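Local coordinates for GTP-binding protein (Thermus thermophilus, PDB 2DBY) that binds guanine nucleotides such as GDP, and is probably an ATPase of the YchF/OLA1 subfamily that associates with the large ribosomal subunit, at residues V106-F110 with N221-V227. Residues are numbered along the deposited sequence; the frame is centred on the assembly and turned at random.
Sequences VLRCF and NPQVEAV. With GDP (guanosine-5'-diphosphate), chain B.
Cys109, just past the end of strand 102-108, packs against the first turn of helix 222-234. Its CB lies 3.9 Å from Val224 CG2, and the CB of Gln223 flanks it. SG stands anti to the carbonyl carbon (chi1 -64°), which carries the sulfur to Val227, 4.0 Å from CG2. That same methyl, with CG1 beside it, meets Leu107 CD1, so one valine bridges sulfur and leucine. This apolar side is buried and close-fitting. The polar side, at the helix start, is looser and partly exposed: Asn221 and the Gln223 side chain border it, and little of Asn221 is buried by the strand end. Here Asn221 ND2 donates to Cys109 O (3.2 Å, 163° at the hydrogen), with the oxygen near the amide plane. Asn221 is also the N-cap: OD1 takes Val224 N at 3.0 Å, from above its carbonyl plane, and Gln223 N more weakly, while ND2 is shared with Asp214. With alanine in place of Asn221, Cys109 O is likely to lose this donor and the amides of Gln223 and Val224 their cap. Arg108 and Phe110 leave the backbone away from the helix, and their ends reach GDP: Arg108 NH2 makes a weak, bent hydrogen bond to O4' (2.6 Å), and the guanine lies over one face of the tilted Phe110 ring, offset toward the rim, CZ being 3.3 Å from GDP C4. The contact thus backs the nucleotide pocket of this P-loop-type G domain, strand 102-108 pairing in parallel with strands 3-7 and 204-209 while helix 222-234 packs across 204-209 and 237-241, with helix 124-156 alongside.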
loop_
_atom_site.group_PDB
_atom_site.type_symbol
_atom_site.label_atom_id
_atom_site.label_comp_id
_atom_site.label_asym_id
_atom_site.label_seq_id
_atom_site.Cartn_x
_atom_site.Cartn_y
_atom_site.Cartn_z
ATOM N N VAL A 106 -11.795 5.356 -6.467
ATOM C CA VAL A 106 -13.104 4.711 -6.345
ATOM C C VAL A 106 -13.914 5.066 -7.593
ATOM O O VAL A 106 -14.092 6.234 -7.921
ATOM C CB VAL A 106 -13.849 5.215 -5.095
ATOM C CG1 VAL A 106 -15.227 4.531 -4.979
ATOM C CG2 VAL A 106 -12.980 4.939 -3.842
ATOM N N LEU A 107 -14.404 4.037 -8.271
ATOM C CA LEU A 107 -15.170 4.210 -9.504
ATOM C C LEU A 107 -16.526 3.542 -9.299
ATOM O O LEU A 107 -16.600 2.379 -8.869
ATOM C CB LEU A 107 -14.402 3.531 -10.644
ATOM C CG LEU A 107 -13.012 4.090 -10.938
ATOM C CD1 LEU A 107 -12.304 3.168 -11.954
ATOM C CD2 LEU A 107 -13.162 5.508 -11.525
ATOM N N ARG A 108 -17.602 4.272 -9.594
ATOM C CA ARG A 108 -18.931 3.714 -9.405
ATOM C C ARG A 108 -19.312 2.727 -10.518
ATOM O O ARG A 108 -19.316 3.081 -11.712
ATOM C CB ARG A 108 -19.962 4.852 -9.309
ATOM C CG ARG A 108 -21.399 4.374 -9.497
ATOM C CD ARG A 108 -22.403 5.421 -9.058
ATOM N NE ARG A 108 -22.229 5.691 -7.641
ATOM C CZ ARG A 108 -23.166 6.193 -6.846
ATOM N NH1 ARG A 108 -24.368 6.486 -7.327
ATOM N NH2 ARG A 108 -22.894 6.403 -5.565
ATOM N N CYS A 109 -19.605 1.490 -10.130
ATOM C CA CYS A 109 -19.995 0.459 -11.087
ATOM C C CYS A 109 -21.387 -0.131 -10.845
ATOM O O CYS A 109 -21.630 -1.297 -11.161
ATOM C CB CYS A 109 -18.975 -0.683 -11.128
ATOM S SG CYS A 109 -17.329 -0.158 -11.708
ATOM N N PHE A 110 -22.286 0.653 -10.266
ATOM C CA PHE A 110 -23.671 0.199 -10.042
ATOM C C PHE A 110 -24.579 1.424 -10.160
ATOM O O PHE A 110 -24.120 2.551 -10.004
ATOM C CB PHE A 110 -23.827 -0.402 -8.649
ATOM C CG PHE A 110 -23.633 0.591 -7.556
ATOM C CD1 PHE A 110 -24.648 1.490 -7.228
ATOM C CD2 PHE A 110 -22.401 0.713 -6.933
ATOM C CE1 PHE A 110 -24.431 2.501 -6.305
ATOM C CE2 PHE A 110 -22.170 1.720 -6.007
ATOM C CZ PHE A 110 -23.184 2.620 -5.694
ATOM N N ASN A 221 -20.459 -8.014 -14.854
ATOM C CA ASN A 221 -20.870 -6.619 -14.700
ATOM C C ASN A 221 -20.040 -5.883 -15.739
ATOM O O ASN A 221 -18.819 -5.810 -15.612
ATOM C CB ASN A 221 -20.539 -6.129 -13.288
ATOM C CG ASN A 221 -20.861 -4.667 -13.084
ATOM O OD1 ASN A 221 -20.449 -3.813 -13.863
ATOM N ND2 ASN A 221 -21.570 -4.358 -12.001
ATOM N N PRO A 222 -20.682 -5.370 -16.807
ATOM C CA PRO A 222 -19.942 -4.657 -17.855
ATOM C C PRO A 222 -19.092 -3.489 -17.391
ATOM O O PRO A 222 -18.034 -3.231 -17.961
ATOM C CB PRO A 222 -21.036 -4.236 -18.838
ATOM C CG PRO A 222 -22.254 -4.092 -17.935
ATOM C CD PRO A 222 -22.134 -5.305 -17.055
ATOM N N GLN A 223 -19.546 -2.770 -16.364
ATOM C CA GLN A 223 -18.774 -1.638 -15.889
ATOM C C GLN A 223 -17.472 -2.109 -15.223
ATOM O O GLN A 223 -16.414 -1.501 -15.431
ATOM C CB GLN A 223 -19.619 -0.790 -14.936
ATOM C CG GLN A 223 -20.753 -0.074 -15.667
ATOM C CD GLN A 223 -21.533 0.864 -14.762
ATOM O OE1 GLN A 223 -22.097 0.449 -13.753
ATOM N NE2 GLN A 223 -21.572 2.139 -15.130
ATOM N N VAL A 224 -17.546 -3.178 -14.430
ATOM C CA VAL A 224 -16.346 -3.731 -13.783
ATOM C C VAL A 224 -15.423 -4.288 -14.877
ATOM O O VAL A 224 -14.215 -4.118 -14.831
ATOM C CB VAL A 224 -16.692 -4.860 -12.790
ATOM C CG1 VAL A 224 -15.409 -5.514 -12.236
ATOM C CG2 VAL A 224 -17.527 -4.283 -11.657
ATOM N N GLU A 225 -16.006 -4.957 -15.864
ATOM C CA GLU A 225 -15.178 -5.476 -16.958
ATOM C C GLU A 225 -14.449 -4.339 -17.697
ATOM O O GLU A 225 -13.282 -4.489 -18.068
ATOM C CB GLU A 225 -16.047 -6.282 -17.924
ATOM C CG GLU A 225 -16.349 -7.659 -17.382
ATOM C CD GLU A 225 -15.066 -8.431 -17.103
ATOM O OE1 GLU A 225 -14.077 -8.231 -17.845
ATOM O OE2 GLU A 225 -15.038 -9.241 -16.162
ATOM N N ALA A 226 -15.125 -3.214 -17.913
ATOM C CA ALA A 226 -14.492 -2.072 -18.600
ATOM C C ALA A 226 -13.370 -1.537 -17.725
ATOM O O ALA A 226 -12.307 -1.166 -18.227
ATOM C CB ALA A 226 -15.497 -0.961 -18.874
ATOM N N VAL A 227 -13.615 -1.484 -16.413
ATOM C CA VAL A 227 -12.582 -1.030 -15.482
ATOM C C VAL A 227 -11.342 -1.938 -15.536
ATOM O O VAL A 227 -10.211 -1.434 -15.516
ATOM C CB VAL A 227 -13.152 -0.939 -14.027
ATOM C CG1 VAL A 227 -12.019 -0.778 -12.985
ATOM C CG2 VAL A 227 -14.102 0.230 -13.963
HETATM P PB GDP B . -19.220 10.301 -2.566
HETATM O O1B GDP B . -19.873 11.512 -3.215
HETATM O O2B GDP B . -18.120 9.622 -3.547
HETATM O O3B GDP B . -18.887 10.384 -1.078
HETATM O O3A GDP B . -20.431 9.198 -2.603
HETATM P PA GDP B . -21.364 8.646 -1.407
HETATM O O1A GDP B . -20.537 8.003 -0.379
HETATM O O2A GDP B . -22.201 9.858 -0.757
HETATM O "O5'" GDP B . -22.377 7.548 -2.023
HETATM C "C5'" GDP B . -23.232 8.175 -2.985
HETATM C "C4'" GDP B . -24.570 7.395 -3.044
HETATM O "O4'" GDP B . -24.380 5.982 -3.448
HETATM C "C3'" GDP B . -25.306 7.293 -1.715
HETATM O "O3'" GDP B . -26.689 7.546 -1.473
HETATM C "C2'" GDP B . -24.724 5.991 -1.108
HETATM O "O2'" GDP B . -25.736 5.462 -0.218
HETATM C "C1'" GDP B . -24.789 5.084 -2.328
HETATM N N9 GDP B . -23.818 3.951 -2.274
HETATM C C8 GDP B . -22.467 4.029 -1.993
HETATM N N7 GDP B . -21.920 2.845 -2.043
HETATM C C5 GDP B . -22.875 1.929 -2.355
HETATM C C6 GDP B . -22.877 0.506 -2.552
HETATM O O6 GDP B . -21.853 -0.125 -2.433
HETATM N N1 GDP B . -24.063 -0.125 -2.875
HETATM C C2 GDP B . -25.230 0.605 -3.008
HETATM N N2 GDP B . -26.394 -0.044 -3.331
HETATM N N3 GDP B . -25.244 1.933 -2.828
HETATM C C4 GDP B . -24.106 2.625 -2.506
#